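Side-chain contacts in putative branched-chain amino acid ABC transporter (Rhodospirillum rubrum ATCC 11170, PDB 3HUT), which probably binds a branched-chain amino acid or related ligand outside the cytoplasm and delivers it to an ABC transporter for uptake: residues Ala28-Asp33 with Val264-Thr269; Leu153-Ala158 with Tyr199-Tyr204; Lys161-Glu164 with Ala169-Val172. All blocks are in the same frame, centred on the assembly; numbering follows the deposited sequence.

Contact 1: Ala28-Asp33 with Val264-Thr269; sequences ARLQLD and VSAYET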
loop_
_atom_site.group_PDB
_atom_site.type_symbol
_atom_site.label_atom_id
_atom_site.label_comp_id
_atom_site.label_asym_id
_atom_site.label_seq_id
_atom_site.Cartn_x
_atom_site.Cartn_y
_atom_site.Cartn_z
ATOM N N ALA A 28 -7.173 13.194 -5.046
ATOM C CA ALA A 28 -8.604 13.298 -4.762
ATOM C C ALA A 28 -9.320 14.135 -5.813
ATOM O O ALA A 28 -10.366 13.743 -6.336
ATOM C CB ALA A 28 -8.821 13.911 -3.382
ATOM N N ARG A 29 -8.745 15.292 -6.112
ATOM C CA ARG A 29 -9.308 16.213 -7.090
ATOM C C ARG A 29 -9.510 15.549 -8.451
ATOM O O ARG A 29 -10.561 15.697 -9.072
ATOM C CB ARG A 29 -8.382 17.430 -7.218
ATOM C CG ARG A 29 -8.561 18.278 -8.471
ATOM C CD ARG A 29 -9.831 19.111 -8.451
ATOM N NE ARG A 29 -9.808 20.125 -9.505
ATOM C CZ ARG A 29 -10.807 20.961 -9.771
ATOM N NH1 ARG A 29 -11.925 20.909 -9.059
ATOM N NH2 ARG A 29 -10.686 21.852 -10.748
ATOM N N LEU A 30 -8.503 14.818 -8.911
ATOM C CA LEU A 30 -8.582 14.148 -10.207
ATOM C C LEU A 30 -9.733 13.139 -10.244
ATOM O O LEU A 30 -10.538 13.131 -11.172
ATOM C CB LEU A 30 -7.263 13.435 -10.500
ATOM C CG LEU A 30 -6.986 13.003 -11.940
ATOM C CD1 LEU A 30 -6.978 14.219 -12.849
ATOM C CD2 LEU A 30 -5.636 12.303 -12.006
ATOM N N GLN A 31 -9.799 12.287 -9.227
ATOM C CA GLN A 31 -10.839 11.265 -9.132
ATOM C C GLN A 31 -12.240 11.878 -9.015
ATOM O O GLN A 31 -13.166 11.498 -9.742
ATOM C CB GLN A 31 -10.562 10.375 -7.919
ATOM C CG GLN A 31 -11.390 9.096 -7.833
ATOM C CD GLN A 31 -11.025 8.076 -8.903
ATOM O OE1 GLN A 31 -11.539 8.121 -10.026
ATOM N NE2 GLN A 31 -10.126 7.153 -8.559
ATOM N N LEU A 32 -12.394 12.823 -8.092
ATOM C CA LEU A 32 -13.682 13.467 -7.877
ATOM C C LEU A 32 -14.174 14.153 -9.146
ATOM O O LEU A 32 -15.328 13.988 -9.546
ATOM C CB LEU A 32 -13.583 14.495 -6.745
ATOM C CG LEU A 32 -14.907 15.133 -6.324
ATOM C CD1 LEU A 32 -15.815 14.066 -5.722
ATOM C CD2 LEU A 32 -14.648 16.239 -5.322
ATOM N N ASP A 33 -13.302 14.923 -9.785
ATOM C CA ASP A 33 -13.698 15.614 -10.999
ATOM C C ASP A 33 -14.176 14.624 -12.055
ATOM O O ASP A 33 -15.193 14.858 -12.709
ATOM C CB ASP A 33 -12.543 16.468 -11.535
ATOM C CG ASP A 33 -12.320 17.726 -10.714
ATOM O OD1 ASP A 33 -13.149 18.022 -9.824
ATOM O OD2 ASP A 33 -11.317 18.424 -10.962
ATOM N N VAL A 264 -1.454 7.752 -14.329
ATOM C CA VAL A 264 -0.093 8.275 -14.324
ATOM C C VAL A 264 0.023 9.460 -15.277
ATOM O O VAL A 264 0.579 10.500 -14.918
ATOM C CB VAL A 264 0.926 7.180 -14.717
ATOM C CG1 VAL A 264 2.335 7.765 -14.784
ATOM C CG2 VAL A 264 0.883 6.051 -13.702
ATOM N N SER A 265 -0.516 9.299 -16.485
ATOM C CA SER A 265 -0.492 10.349 -17.506
ATOM C C SER A 265 -1.287 11.583 -17.080
ATOM O O SER A 265 -0.790 12.712 -17.152
ATOM C CB SER A 265 -1.056 9.806 -18.825
ATOM O OG SER A 265 -1.128 10.820 -19.815
ATOM N N ALA A 266 -2.522 11.366 -16.641
ATOM C CA ALA A 266 -3.380 12.462 -16.203
ATOM C C ALA A 266 -2.740 13.244 -15.065
ATOM O O ALA A 266 -2.777 14.478 -15.047
ATOM C CB ALA A 266 -4.732 11.924 -15.750
ATOM N N TYR A 267 -2.156 12.513 -14.120
ATOM C CA TYR A 267 -1.517 13.105 -12.950
ATOM C C TYR A 267 -0.298 13.965 -13.288
ATOM O O TYR A 267 -0.172 15.097 -12.815
ATOM C CB TYR A 267 -1.092 11.999 -11.982
ATOM C CG TYR A 267 -0.775 12.499 -10.598
ATOM C CD1 TYR A 267 -1.737 12.462 -9.589
ATOM C CD2 TYR A 267 0.481 13.023 -10.295
ATOM C CE1 TYR A 267 -1.457 12.933 -8.312
ATOM C CE2 TYR A 267 0.771 13.499 -9.019
ATOM C CZ TYR A 267 -0.204 13.449 -8.034
ATOM O OH TYR A 267 0.076 13.900 -6.767
ATOM N N GLU A 268 0.605 13.416 -14.096
ATOM C CA GLU A 268 1.815 14.134 -14.482
ATOM C C GLU A 268 1.472 15.365 -15.304
ATOM O O GLU A 268 2.067 16.428 -15.131
ATOM C CB GLU A 268 2.749 13.216 -15.279
ATOM C CG GLU A 268 3.126 11.947 -14.531
ATOM C CD GLU A 268 4.178 11.121 -15.255
ATOM O OE1 GLU A 268 4.039 10.911 -16.480
ATOM O OE2 GLU A 268 5.139 10.674 -14.592
ATOM N N THR A 269 0.492 15.221 -16.187
ATOM C CA THR A 269 0.065 16.322 -17.038
ATOM C C THR A 269 -0.504 17.475 -16.218
ATOM O O THR A 269 -0.165 18.642 -16.432
ATOM C CB THR A 269 -1.010 15.857 -18.038
ATOM O OG1 THR A 269 -0.418 14.960 -18.984
ATOM C CG2 THR A 269 -1.618 17.046 -18.775
#
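Leu30 and Ala266 meet methyl to methyl across the groove between two helices, with Leu30 CD2 lying 3.9 Å from Ala266 CB. The same methyl lies beside the backbone of the next residue, since Leu30 CD2 is 4.1 Å from Tyr267 N, and so one branch of the leucine does all the close touching. Its CG stands anti to the backbone N (chi1 -163°), which carries the isobutyl group outward from its own helix to meet the other. Leucine suits the place because its branched end bridges backbones whose nearest CA atoms, those of Leu30 and Tyr267, are 7.7 Å apart. Alanine suits the opposite position because its short side chain lets that methyl come down close to the helix backbone. The contact is small, and the side chains that meet in it are apolar; it buries 104 Å² over both sides.

Beyond these close approaches, the ring of the buried Tyr267 meets those of Phe263 and Tyr271 on its own helix, with the planes well inclined to one another. Its hydroxyl makes a weak hydrogen bond to Glu26, one turn before Leu30, which adds a polar tie between the two helices.

Leu30 also packs on Phe263 and Leu270 of helix 258-271 and on Tyr283 of helix 277-296. Gln31 NE2 bonds to Tyr283 O, joining helix 18-37 to that third helix. Behind the contact, Ala28 and Leu32 turn to strand 46-52, at the margin of the parallel sheet that helix 18-37 packs against.

Contact 2: Leu153-Ala158 with Tyr199-Tyr204; sequences LSSAQA and YLAMAY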
loop_
_atom_site.group_PDB
_atom_site.type_symbol
_atom_site.label_atom_id
_atom_site.label_comp_id
_atom_site.label_asym_id
_atom_site.label_seq_id
_atom_site.Cartn_x
_atom_site.Cartn_y
_atom_site.Cartn_z
ATOM N N LEU A 153 9.877 -7.489 10.061
ATOM C CA LEU A 153 9.656 -8.702 10.841
ATOM C C LEU A 153 8.320 -9.370 10.533
ATOM O O LEU A 153 8.249 -10.589 10.391
ATOM C CB LEU A 153 9.744 -8.393 12.338
ATOM C CG LEU A 153 11.124 -7.991 12.867
ATOM C CD1 LEU A 153 11.017 -7.577 14.335
ATOM C CD2 LEU A 153 12.093 -9.151 12.714
ATOM N N SER A 154 7.260 -8.573 10.420
ATOM C CA SER A 154 5.940 -9.121 10.140
ATOM C C SER A 154 5.879 -9.767 8.757
ATOM O O SER A 154 5.308 -10.843 8.597
ATOM C CB SER A 154 4.876 -8.025 10.241
ATOM O OG SER A 154 5.063 -7.048 9.234
ATOM N N SER A 155 6.474 -9.120 7.756
ATOM C CA SER A 155 6.448 -9.674 6.412
ATOM C C SER A 155 7.364 -10.892 6.290
ATOM O O SER A 155 7.035 -11.853 5.602
ATOM C CB SER A 155 6.833 -8.605 5.383
ATOM O OG SER A 155 8.173 -8.187 5.539
ATOM N N ALA A 156 8.508 -10.863 6.968
ATOM C CA ALA A 156 9.438 -11.988 6.913
ATOM C C ALA A 156 8.834 -13.220 7.583
ATOM O O ALA A 156 8.976 -14.336 7.090
ATOM C CB ALA A 156 10.763 -11.615 7.594
ATOM N N GLN A 157 8.164 -13.011 8.712
ATOM C CA GLN A 157 7.534 -14.104 9.445
ATOM C C GLN A 157 6.401 -14.700 8.607
ATOM O O GLN A 157 6.268 -15.917 8.512
ATOM C CB GLN A 157 7.004 -13.584 10.786
ATOM C CG GLN A 157 6.212 -14.583 11.622
ATOM C CD GLN A 157 6.982 -15.854 11.927
ATOM O OE1 GLN A 157 8.197 -15.829 12.132
ATOM N NE2 GLN A 157 6.272 -16.975 11.973
ATOM N N ALA A 158 5.598 -13.839 7.987
ATOM C CA ALA A 158 4.490 -14.300 7.154
ATOM C C ALA A 158 5.025 -15.050 5.933
ATOM O O ALA A 158 4.437 -16.046 5.493
ATOM C CB ALA A 158 3.634 -13.118 6.722
ATOM N N TYR A 199 15.423 -14.264 -0.409
ATOM C CA TYR A 199 14.287 -13.359 -0.315
ATOM C C TYR A 199 14.696 -12.238 0.628
ATOM O O TYR A 199 15.080 -12.497 1.769
ATOM C CB TYR A 199 13.044 -14.051 0.252
ATOM C CG TYR A 199 11.881 -13.089 0.371
ATOM C CD1 TYR A 199 11.242 -12.601 -0.772
ATOM C CD2 TYR A 199 11.470 -12.602 1.615
ATOM C CE1 TYR A 199 10.224 -11.647 -0.686
ATOM C CE2 TYR A 199 10.446 -11.642 1.712
ATOM C CZ TYR A 199 9.833 -11.172 0.555
ATOM O OH TYR A 199 8.834 -10.221 0.627
ATOM N N LEU A 200 14.618 -10.997 0.156
ATOM C CA LEU A 200 15.006 -9.855 0.975
ATOM C C LEU A 200 13.828 -9.059 1.530
ATOM O O LEU A 200 13.077 -8.440 0.777
ATOM C CB LEU A 200 15.896 -8.903 0.164
ATOM C CG LEU A 200 17.203 -9.480 -0.395
ATOM C CD1 LEU A 200 17.950 -8.409 -1.191
ATOM C CD2 LEU A 200 18.059 -9.998 0.761
ATOM N N ALA A 201 13.670 -9.079 2.847
ATOM C CA ALA A 201 12.616 -8.309 3.486
ATOM C C ALA A 201 13.309 -7.046 3.967
ATOM O O ALA A 201 13.560 -6.882 5.165
ATOM C CB ALA A 201 12.032 -9.082 4.668
HETATM N N MSE A 202 13.662 -6.176 3.025
HETATM C CA MSE A 202 14.325 -4.932 3.377
HETATM C C MSE A 202 14.107 -3.861 2.311
HETATM O O MSE A 202 13.550 -4.134 1.239
HETATM C CB MSE A 202 15.827 -5.154 3.601
HETATM C CG MSE A 202 16.656 -5.473 2.371
HETATM SE SE MSE A 202 18.531 -5.807 2.827
HETATM C CE MSE A 202 18.353 -7.655 3.251
ATOM N N ALA A 203 14.544 -2.642 2.617
ATOM C CA ALA A 203 14.368 -1.510 1.717
ATOM C C ALA A 203 15.556 -1.320 0.784
ATOM O O ALA A 203 16.651 -1.822 1.038
ATOM C CB ALA A 203 14.116 -0.237 2.529
ATOM N N TYR A 204 15.331 -0.568 -0.287
ATOM C CA TYR A 204 16.356 -0.337 -1.293
ATOM C C TYR A 204 17.685 0.223 -0.800
ATOM O O TYR A 204 18.740 -0.190 -1.289
ATOM C CB TYR A 204 15.802 0.558 -2.413
ATOM C CG TYR A 204 15.415 1.955 -1.977
ATOM C CD1 TYR A 204 16.369 2.966 -1.879
ATOM C CD2 TYR A 204 14.090 2.268 -1.676
ATOM C CE1 TYR A 204 16.010 4.262 -1.492
ATOM C CE2 TYR A 204 13.719 3.551 -1.292
ATOM C CZ TYR A 204 14.682 4.545 -1.203
ATOM O OH TYR A 204 14.316 5.817 -0.830
HETATM O O HOH W 1 8.920 -8.521 2.817
#
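Helix-on-sheet packing of the alpha/beta kind found in periplasmic binding proteins brings Ser155 and Ala156 of helix 150-165 against Ala201, at the end of strand 197-201. Three small residues make the approach: Ala201 CB sits 4.1 Å from Ala156 CB and equally far from Ser155 OG. Because none has a long side chain, helix and strand come close, the CA atoms of Ala156 and Ala201 being 5.9 Å apart. Alanine suits both sides of such a narrow, buried interface.

Serine adds a polar tip at little cost in size. With chi1 at 65°, Ser155 OG lies between the backbone N and the carbonyl carbon, placed to bond back to Trp151 O on its own helix. Ser155 OG also accepts a hydrogen bond from a water 2.8 Å away, and that water also bonds to the hydroxyl of Tyr199, 2.8 Å from Tyr199 OH. The water thus spans a distance that the two hydroxyls do not close directly. The tyrosine hydroxyl has a further partner in Asn130 ND2, so this buried hydroxyl has both the water and an amide as partners.

The Tyr199 ring stacks on Phe159 of helix 150-165 and touches helix 126-136 through Glu126 and Met134. Strand 197-201 itself lies between strands 141-147 and 223-225, hydrogen-bonded to both through its backbone.

Contact 3: Lys161-Glu164 with Ala169-Val172; sequences KAFE and AVVV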
loop_
_atom_site.group_PDB
_atom_site.type_symbol
_atom_site.label_atom_id
_atom_site.label_comp_id
_atom_site.label_asym_id
_atom_site.label_seq_id
_atom_site.Cartn_x
_atom_site.Cartn_y
_atom_site.Cartn_z
ATOM N N LYS A 161 6.419 -18.541 7.123
ATOM C CA LYS A 161 5.300 -19.422 7.434
ATOM C C LYS A 161 4.625 -19.939 6.164
ATOM O O LYS A 161 4.329 -21.127 6.050
ATOM C CB LYS A 161 4.276 -18.685 8.302
ATOM C CG LYS A 161 3.184 -19.581 8.856
ATOM C CD LYS A 161 2.244 -18.812 9.771
ATOM C CE LYS A 161 1.186 -19.730 10.363
ATOM N NZ LYS A 161 0.267 -19.005 11.283
ATOM N N ALA A 162 4.387 -19.045 5.208
ATOM C CA ALA A 162 3.740 -19.423 3.953
ATOM C C ALA A 162 4.599 -20.374 3.125
ATOM O O ALA A 162 4.090 -21.311 2.503
ATOM C CB ALA A 162 3.417 -18.177 3.135
ATOM N N PHE A 163 5.903 -20.124 3.113
ATOM C CA PHE A 163 6.825 -20.954 2.347
ATOM C C PHE A 163 6.859 -22.380 2.907
ATOM O O PHE A 163 6.743 -23.352 2.161
ATOM C CB PHE A 163 8.225 -20.331 2.386
ATOM C CG PHE A 163 9.159 -20.850 1.329
ATOM C CD1 PHE A 163 8.928 -20.585 -0.019
ATOM C CD2 PHE A 163 10.295 -21.570 1.686
ATOM C CE1 PHE A 163 9.818 -21.032 -0.998
ATOM C CE2 PHE A 163 11.191 -22.021 0.714
ATOM C CZ PHE A 163 10.950 -21.749 -0.630
ATOM N N GLU A 164 7.011 -22.498 4.222
ATOM C CA GLU A 164 7.062 -23.804 4.872
ATOM C C GLU A 164 5.718 -24.531 4.761
ATOM O O GLU A 164 5.669 -25.759 4.707
ATOM C CB GLU A 164 7.471 -23.638 6.344
ATOM C CG GLU A 164 8.818 -22.935 6.525
ATOM C CD GLU A 164 9.198 -22.715 7.984
ATOM O OE1 GLU A 164 8.288 -22.563 8.824
ATOM O OE2 GLU A 164 10.412 -22.675 8.286
ATOM N N ALA A 169 11.731 -24.944 2.528
ATOM C CA ALA A 169 12.554 -24.841 3.722
ATOM C C ALA A 169 13.349 -23.541 3.725
ATOM O O ALA A 169 13.832 -23.090 2.688
ATOM C CB ALA A 169 13.506 -26.034 3.813
ATOM N N VAL A 170 13.463 -22.943 4.905
ATOM C CA VAL A 170 14.224 -21.715 5.084
ATOM C C VAL A 170 15.528 -22.158 5.741
ATOM O O VAL A 170 15.607 -22.274 6.963
ATOM C CB VAL A 170 13.492 -20.730 6.017
ATOM C CG1 VAL A 170 14.302 -19.448 6.149
ATOM C CG2 VAL A 170 12.103 -20.433 5.471
ATOM N N VAL A 171 16.541 -22.413 4.921
ATOM C CA VAL A 171 17.831 -22.887 5.412
ATOM C C VAL A 171 18.737 -21.807 6.003
ATOM O O VAL A 171 19.723 -22.112 6.673
ATOM C CB VAL A 171 18.580 -23.637 4.297
ATOM C CG1 VAL A 171 17.760 -24.833 3.855
ATOM C CG2 VAL A 171 18.836 -22.706 3.119
ATOM N N VAL A 172 18.399 -20.549 5.740
ATOM C CA VAL A 172 19.144 -19.412 6.268
ATOM C C VAL A 172 18.128 -18.337 6.616
ATOM O O VAL A 172 17.267 -18.001 5.802
ATOM C CB VAL A 172 20.157 -18.841 5.240
ATOM C CG1 VAL A 172 20.541 -17.414 5.611
ATOM C CG2 VAL A 172 21.407 -19.701 5.213
HETATM O O HOH W 2 12.147 -24.121 7.172
#
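The ring of Phe163 comes edge-on to the backbone of Ala169. Phe163 CE2 is 3.5 Å from both Ala169 O and Ala169 N, so the edge meets the backbone in general; the carbonyl oxygen lies in the ring plane, facing the slightly positive rim. The ring reaches the strand because its CG is anti to the backbone N (chi1 -163°). Val170 completes the packed part more loosely: its CG2 lies obliquely to the ring, 4.3 Å from Phe163 CD2. Phenylalanine suits this buried position, being long enough to cross to the strand and flat enough to slip its edge against the backbone. Cutting this ring back to an alanine's methyl is likely to open a gap between the helix and Ala169 and Val170 and deprive helix 126-136 of the ring it packs on.

The other side is looser and wetter. Glu164 is exposed, and its extended chain crosses Val170 at about a right angle, with Glu164 OE2 4.0 Å from Val170 CG2. Rather than meeting the backbone directly, the carboxylate works through a water: this donates to Glu164 OE2 at 2.5 Å and accepts from Val170 N at 2.9 Å. A charged residue suits this exposed side, where its carboxylate can reach over the valine methyl and hold a water against a strand N-H.

The contact packs the helix's last turns on the start of the second strand in the beta-alpha-beta unit 141-147, 150-165, 169-176. Phe163 also rests on Val142 of the first strand and on Ala131 and Ile135 of helix 126-136. Val170 touches Val144, and Ala169 pairs through its backbone with Thr140 and Val142, so strand 169-176 runs parallel beside 141-147.

In the fold
Contacts 2 and 3 share helix 150-165 and lean on the same mixed sheet, their centres about 13 Å apart; contact 1 lies on the opposite side of the chain's centre, its centre about 32 Å from that of contact 2, and joins two helices instead. Contact 2 is the fully buried one, and small side chains with a bridging water suit it. Contacts 1 and 3 are partly buried: the first relies on aliphatic methyls, one of them also against backbone, whereas the last sets an aromatic edge against backbone and a carboxylate toward solvent. In sequence, contact 3 nests within contact 2, and both within the long loop closed by contact 1.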